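Local coordinates for ornithine carbamoyltransferase, mitochondrial (Coccidioides immitis, PDB 3SDS), which catalyses the transfer of the carbamoyl group from carbamoyl phosphate to L-ornithine, giving L-citrulline and phosphate in arginine biosynthesis, at residues 61-66 with 345-350; 127-130 with 134-137; 247-250 with 254-257. All coordinates share one frame; numbering follows the deposited sequence.

The three contacts sample both halves of this carbamoyltransferase subunit. Interaction 1 joins the loop before strand 68-73 to the end of helix 327-347, so its two segments lie 279 residues apart along the chain, and interactions 2 and 3 are nested between them in that order. Interaction 2 packs helix 132-141 on strand 124-128 of the four-stranded sheet in the carbamoyl phosphate domain, and interaction 3 packs helix 252-255 on edge strand 246-249 of the five-stranded sheet in the ornithine domain. The centres of interactions 1 and 2 lie about 23 Å apart. Those of interactions 2 and 3 are separated by about 33 Å, and those of interactions 1 and 3 by about 43 Å. Interaction 2 alone includes a residue, Arg128, that probably binds substrate.

Interaction 1: residues 61-66 with 345-350; sequences TGALSG and FVVNKG
Ala63 and Val347 mark the closest backbone approach, with Ala63 CA 6.9 Å from Val347 CA. A type I beta turn, Gly62 to Ser65, here meets the last turn of helix 327-347. The turn belongs to the loop leading into strand 68-73 of the carbamoyl phosphate domain; the helix widens to a pi-type turn at 345-347, and Asn348 is the first residue to leave helical angles. Gly62 enters the turn with positive phi (59°), and its carbonyl O accepts two weak hydrogen bonds from Ser65, one from N and one from OG.

The two central residues of the turn, Ala63 and Leu64, make the contact. Ala63 points its CB at the helix, while the CA–CB bond of Leu64 points past it and only the end of the branch swings in. Leu64 lies at about a right angle to Val346 and at a slant to Val347, a purely apolar meeting of methyl groups. Val346 offers CG1, 4.0 Å from Leu64 CD2. Leu64 bonds through its backbone to Met91, while Gly350 bonds back to Ala344 of its own helix, and Gly350 O also accepts a hydrogen bond from Arg24 NH1. With CG1 anti to the backbone N (chi1 -172°), CG2 of Val347 falls beside that N, where it touches both turn residues: Leu64 CD2 at 3.9 Å and Ala63 CB at 4.2 Å.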
loop_
_atom_site.group_PDB
_atom_site.type_symbol
_atom_site.label_atom_id
_atom_site.label_comp_id
_atom_site.label_asym_id
_atom_site.label_seq_id
_atom_site.Cartn_x
_atom_site.Cartn_y
_atom_site.Cartn_z
ATOM N N THR A 61 19.571 -2.097 12.014
ATOM C CA THR A 61 19.821 -2.200 10.565
ATOM C C THR A 61 19.442 -3.570 9.970
ATOM O O THR A 61 20.026 -4.579 10.332
ATOM C CB THR A 61 21.295 -1.839 10.207
ATOM O OG1 THR A 61 21.670 -0.672 10.928
ATOM C CG2 THR A 61 21.463 -1.544 8.705
ATOM N N GLY A 62 18.478 -3.598 9.053
ATOM C CA GLY A 62 17.966 -4.855 8.544
ATOM C C GLY A 62 17.372 -5.779 9.608
ATOM O O GLY A 62 17.211 -6.965 9.372
ATOM N N ALA A 63 17.035 -5.261 10.779
ATOM C CA ALA A 63 16.463 -6.095 11.830
ATOM C C ALA A 63 15.159 -6.798 11.411
ATOM O O ALA A 63 14.855 -7.884 11.907
ATOM C CB ALA A 63 16.234 -5.284 13.083
ATOM N N LEU A 64 14.394 -6.185 10.506
ATOM C CA LEU A 64 13.114 -6.753 10.058
ATOM C C LEU A 64 13.079 -7.119 8.572
ATOM O O LEU A 64 11.989 -7.234 7.991
ATOM C CB LEU A 64 11.954 -5.791 10.347
ATOM C CG LEU A 64 11.383 -5.644 11.759
ATOM C CD1 LEU A 64 10.121 -4.863 11.669
ATOM C CD2 LEU A 64 11.130 -6.994 12.403
ATOM N N SER A 65 14.236 -7.313 7.946
ATOM C CA SER A 65 14.226 -7.518 6.503
ATOM C C SER A 65 13.719 -8.919 6.110
ATOM O O SER A 65 13.970 -9.903 6.794
ATOM C CB SER A 65 15.605 -7.248 5.919
ATOM O OG SER A 65 16.494 -8.258 6.361
ATOM N N GLY A 66 13.011 -8.997 4.991
ATOM C CA GLY A 66 12.291 -10.206 4.622
ATOM C C GLY A 66 10.930 -10.314 5.308
ATOM O O GLY A 66 10.129 -11.186 4.941
ATOM N N PHE A 345 9.112 -5.753 21.025
ATOM C CA PHE A 345 8.122 -6.821 21.000
ATOM C C PHE A 345 8.325 -7.808 19.857
ATOM O O PHE A 345 8.070 -9.000 20.033
ATOM C CB PHE A 345 6.686 -6.270 21.079
ATOM C CG PHE A 345 6.304 -5.812 22.474
ATOM C CD1 PHE A 345 5.664 -6.683 23.361
ATOM C CD2 PHE A 345 6.629 -4.527 22.918
ATOM C CE1 PHE A 345 5.340 -6.279 24.649
ATOM C CE2 PHE A 345 6.298 -4.101 24.219
ATOM C CZ PHE A 345 5.663 -4.981 25.084
ATOM N N VAL A 346 8.818 -7.328 18.714
ATOM C CA VAL A 346 9.011 -8.195 17.552
ATOM C C VAL A 346 10.451 -8.754 17.446
ATOM O O VAL A 346 10.644 -9.967 17.353
ATOM C CB VAL A 346 8.592 -7.509 16.237
ATOM C CG1 VAL A 346 8.564 -8.539 15.088
ATOM C CG2 VAL A 346 7.232 -6.824 16.403
ATOM N N VAL A 347 11.450 -7.873 17.461
ATOM C CA VAL A 347 12.832 -8.306 17.318
ATOM C C VAL A 347 13.350 -8.965 18.592
ATOM O O VAL A 347 13.930 -10.039 18.514
ATOM C CB VAL A 347 13.765 -7.151 16.901
ATOM C CG1 VAL A 347 15.158 -7.678 16.562
ATOM C CG2 VAL A 347 13.182 -6.414 15.721
ATOM N N ASN A 348 13.147 -8.337 19.753
ATOM C CA ASN A 348 13.629 -8.897 21.018
ATOM C C ASN A 348 12.635 -9.863 21.657
ATOM O O ASN A 348 12.765 -10.255 22.833
ATOM C CB ASN A 348 14.023 -7.779 21.970
ATOM C CG ASN A 348 15.204 -6.989 21.457
ATOM O OD1 ASN A 348 16.017 -7.506 20.677
ATOM N ND2 ASN A 348 15.301 -5.716 21.863
ATOM N N LYS A 349 11.640 -10.251 20.857
ATOM C CA LYS A 349 10.592 -11.179 21.280
ATOM C C LYS A 349 10.115 -10.906 22.724
ATOM O O LYS A 349 9.840 -11.833 23.479
ATOM C CB LYS A 349 11.067 -12.634 21.079
ATOM C CG LYS A 349 11.875 -12.841 19.778
ATOM C CD LYS A 349 11.414 -14.035 18.934
ATOM C CE LYS A 349 11.758 -13.810 17.432
ATOM N NZ LYS A 349 11.018 -14.745 16.497
ATOM N N GLY A 350 10.045 -9.630 23.106
ATOM C CA GLY A 350 9.512 -9.279 24.414
ATOM C C GLY A 350 10.484 -9.102 25.575
ATOM O O GLY A 350 10.064 -8.686 26.650
#

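Interaction 2: residues 127-130 with 134-137; sequences ARVG and DIAN
Val129 sits above the N-H edge of the flat peptide group joining Asp134 to Ile135, its CG2 methyl 3.9 Å from Ile135 N. The other flat groups stay out of the contact. Asp134 meets Val129 through its CB, 4.1 Å from Val129 CG2, and not through its carboxylate; the guanidinium of Arg128 lies at the end of an almost fully extended side chain that leaves the strand on the side away from the helix, touching Ser77 and Leu150.

Val129 CG2 also sits 3.7 Å from Ile135 CB, so one methyl bears on both the backbone and the base of the isoleucine, the two side chains meeting at a slant. Strand 124-128, helix 132-141 and strand 146-148 form a beta-alpha-beta unit of the parallel sheet, and these residues pack the start of the helix onto the end of the strand and the loop that follows. Ala127 is hydrogen-bonded through its backbone to Ile147 and Ala149, and Arg128 to Met72, which fixes the strand between its neighbours. Arg128 is a probable carbamoyl phosphate ligand, so the strand end turns one side chain to the likely substrate site while those on either side of it in sequence face the helix. CG1 of Ile135, anti to the backbone N (chi1 -175°), runs back along the strand, and chi2 of 85° then turns CD1 in, 3.7 Å from Ala127 CB.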
loop_
_atom_site.group_PDB
_atom_site.type_symbol
_atom_site.label_atom_id
_atom_site.label_comp_id
_atom_site.label_asym_id
_atom_site.label_seq_id
_atom_site.Cartn_x
_atom_site.Cartn_y
_atom_site.Cartn_z
ATOM N N ALA A 127 -2.939 -3.467 15.435
ATOM C CA ALA A 127 -4.388 -3.521 15.205
ATOM C C ALA A 127 -5.174 -2.415 15.870
ATOM O O ALA A 127 -4.883 -2.034 17.008
ATOM C CB ALA A 127 -4.951 -4.877 15.631
ATOM N N ARG A 128 -6.177 -1.916 15.157
ATOM C CA ARG A 128 -7.156 -1.039 15.760
ATOM C C ARG A 128 -8.536 -1.572 15.548
ATOM O O ARG A 128 -8.953 -1.838 14.417
ATOM C CB ARG A 128 -7.104 0.378 15.208
ATOM C CG ARG A 128 -8.355 1.153 15.593
ATOM C CD ARG A 128 -8.285 2.599 15.243
ATOM N NE ARG A 128 -9.476 3.270 15.745
ATOM C CZ ARG A 128 -9.830 4.521 15.446
ATOM N NH1 ARG A 128 -9.081 5.264 14.626
ATOM N NH2 ARG A 128 -10.947 5.029 15.967
ATOM N N VAL A 129 -9.262 -1.702 16.647
ATOM C CA VAL A 129 -10.651 -2.144 16.586
ATOM C C VAL A 129 -11.545 -1.239 17.453
ATOM O O VAL A 129 -11.064 -0.228 18.002
ATOM C CB VAL A 129 -10.780 -3.654 16.941
ATOM C CG1 VAL A 129 -10.583 -4.506 15.699
ATOM C CG2 VAL A 129 -9.772 -4.043 18.023
ATOM N N GLY A 130 -12.832 -1.583 17.549
ATOM C CA GLY A 130 -13.774 -0.853 18.408
ATOM C C GLY A 130 -13.666 -1.255 19.877
ATOM O O GLY A 130 -12.789 -0.750 20.604
ATOM N N ASP A 134 -12.887 -7.150 21.660
ATOM C CA ASP A 134 -12.451 -7.521 20.307
ATOM C C ASP A 134 -10.941 -7.804 20.207
ATOM O O ASP A 134 -10.549 -8.883 19.749
ATOM C CB ASP A 134 -12.867 -6.459 19.277
ATOM C CG ASP A 134 -14.195 -6.769 18.606
ATOM O OD1 ASP A 134 -15.075 -5.887 18.601
ATOM O OD2 ASP A 134 -14.361 -7.885 18.072
ATOM N N ILE A 135 -10.110 -6.850 20.638
ATOM C CA ILE A 135 -8.642 -6.976 20.523
ATOM C C ILE A 135 -8.047 -8.151 21.330
ATOM O O ILE A 135 -7.138 -8.839 20.854
ATOM C CB ILE A 135 -7.887 -5.617 20.811
ATOM C CG1 ILE A 135 -6.383 -5.721 20.563
ATOM C CG2 ILE A 135 -8.093 -5.156 22.235
ATOM C CD1 ILE A 135 -5.980 -5.499 19.166
ATOM N N ALA A 136 -8.565 -8.383 22.536
ATOM C CA ALA A 136 -8.091 -9.496 23.362
ATOM C C ALA A 136 -8.338 -10.848 22.687
ATOM O O ALA A 136 -7.444 -11.690 22.643
ATOM C CB ALA A 136 -8.703 -9.448 24.764
ATOM N N ASN A 137 -9.530 -11.036 22.135
ATOM C CA ASN A 137 -9.866 -12.280 21.437
ATOM C C ASN A 137 -8.951 -12.567 20.226
ATOM O O ASN A 137 -8.575 -13.712 19.962
ATOM C CB ASN A 137 -11.358 -12.289 21.048
ATOM C CG ASN A 137 -12.299 -12.314 22.278
ATOM O OD1 ASN A 137 -11.969 -12.884 23.321
ATOM N ND2 ASN A 137 -13.471 -11.689 22.144
#

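Interaction 3: residues 247-250 with 254-257; sequences TQTT and VAVK
Thr249 points into the helix and divides its two branches between neighbouring residues: OG1 meets Val254 and CG2 meets Ala255. The side chains of Thr249 and Val254 pass each other at a slant, with Thr249 OG1 3.8 Å from Val254 CB. Val254 CG1 and CG2 are each 4.1 Å from Thr249 OG1, so the oxygen faces the branch point, equally far from both methyls. A chi1 of 177° turns the hydroxyl of Thr249 this way and leaves CG2 for Ala255, whose CB lies 3.9 Å from it; the CA–CB bond of Ala255 itself points past the strand and not at it.

The contact folds the short helix 252-255 back onto strand 246-249, an edge strand of the Rossmann-like parallel sheet in the ornithine domain. Thr249 and Ala255 both touch Ala218 of the adjacent strand 214-218, and Ala255 O accepts a hydrogen bond from Lys190 NZ. The hydroxyl finds its polar partner beside the contact: Thr249 OG1 accepts a hydrogen bond from Val251 N, two residues on, in an ST turn. Because Val254 offers only carbon here, the approach of the oxygen to it is van der Waals packing, as is that of the methyl to Ala255.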
loop_
_atom_site.group_PDB
_atom_site.type_symbol
_atom_site.label_atom_id
_atom_site.label_comp_id
_atom_site.label_asym_id
_atom_site.label_seq_id
_atom_site.Cartn_x
_atom_site.Cartn_y
_atom_site.Cartn_z
ATOM N N THR A 247 -6.031 12.886 41.420
ATOM C CA THR A 247 -7.015 13.878 41.867
ATOM C C THR A 247 -8.168 13.986 40.861
ATOM O O THR A 247 -7.932 14.112 39.649
ATOM C CB THR A 247 -6.328 15.243 42.110
ATOM O OG1 THR A 247 -5.612 15.174 43.347
ATOM C CG2 THR A 247 -7.330 16.418 42.172
ATOM N N GLN A 248 -9.400 13.924 41.375
ATOM C CA GLN A 248 -10.619 13.975 40.564
ATOM C C GLN A 248 -11.484 15.202 40.891
ATOM O O GLN A 248 -11.884 15.390 42.046
ATOM C CB GLN A 248 -11.439 12.714 40.789
ATOM C CG GLN A 248 -10.719 11.422 40.477
ATOM C CD GLN A 248 -11.669 10.362 39.947
ATOM O OE1 GLN A 248 -12.167 10.464 38.821
ATOM N NE2 GLN A 248 -11.928 9.343 40.750
ATOM N N THR A 249 -11.794 16.024 39.884
ATOM C CA THR A 249 -12.572 17.267 40.117
ATOM C C THR A 249 -13.610 17.556 39.019
ATOM O O THR A 249 -13.538 16.995 37.930
ATOM C CB THR A 249 -11.622 18.507 40.376
ATOM O OG1 THR A 249 -12.376 19.713 40.530
ATOM C CG2 THR A 249 -10.645 18.690 39.251
ATOM N N THR A 250 -14.569 18.427 39.322
ATOM C CA THR A 250 -15.579 18.908 38.368
ATOM C C THR A 250 -15.267 20.347 37.920
ATOM O O THR A 250 -15.786 20.822 36.904
ATOM C CB THR A 250 -17.006 18.797 38.999
ATOM O OG1 THR A 250 -17.440 17.437 38.910
ATOM C CG2 THR A 250 -18.051 19.711 38.308
ATOM N N VAL A 254 -9.569 24.217 39.609
ATOM C CA VAL A 254 -8.989 23.422 40.695
ATOM C C VAL A 254 -7.868 22.542 40.170
ATOM O O VAL A 254 -6.811 22.445 40.788
ATOM C CB VAL A 254 -10.048 22.525 41.418
ATOM C CG1 VAL A 254 -9.399 21.678 42.512
ATOM C CG2 VAL A 254 -11.158 23.368 42.006
ATOM N N ALA A 255 -8.106 21.891 39.035
ATOM C CA ALA A 255 -7.115 21.001 38.449
ATOM C C ALA A 255 -5.815 21.726 38.112
ATOM O O ALA A 255 -4.733 21.253 38.444
ATOM C CB ALA A 255 -7.677 20.301 37.216
ATOM N N VAL A 256 -5.918 22.888 37.480
ATOM C CA VAL A 256 -4.723 23.570 36.944
ATOM C C VAL A 256 -3.745 24.092 37.998
ATOM O O VAL A 256 -2.622 24.462 37.657
ATOM C CB VAL A 256 -5.089 24.696 35.924
ATOM C CG1 VAL A 256 -5.602 24.082 34.618
ATOM C CG2 VAL A 256 -6.109 25.655 36.519
ATOM N N LYS A 257 -4.174 24.100 39.264
ATOM C CA LYS A 257 -3.353 24.611 40.371
ATOM C C LYS A 257 -1.967 23.955 40.395
ATOM O O LYS A 257 -1.851 22.721 40.516
ATOM C CB LYS A 257 -4.061 24.439 41.731
#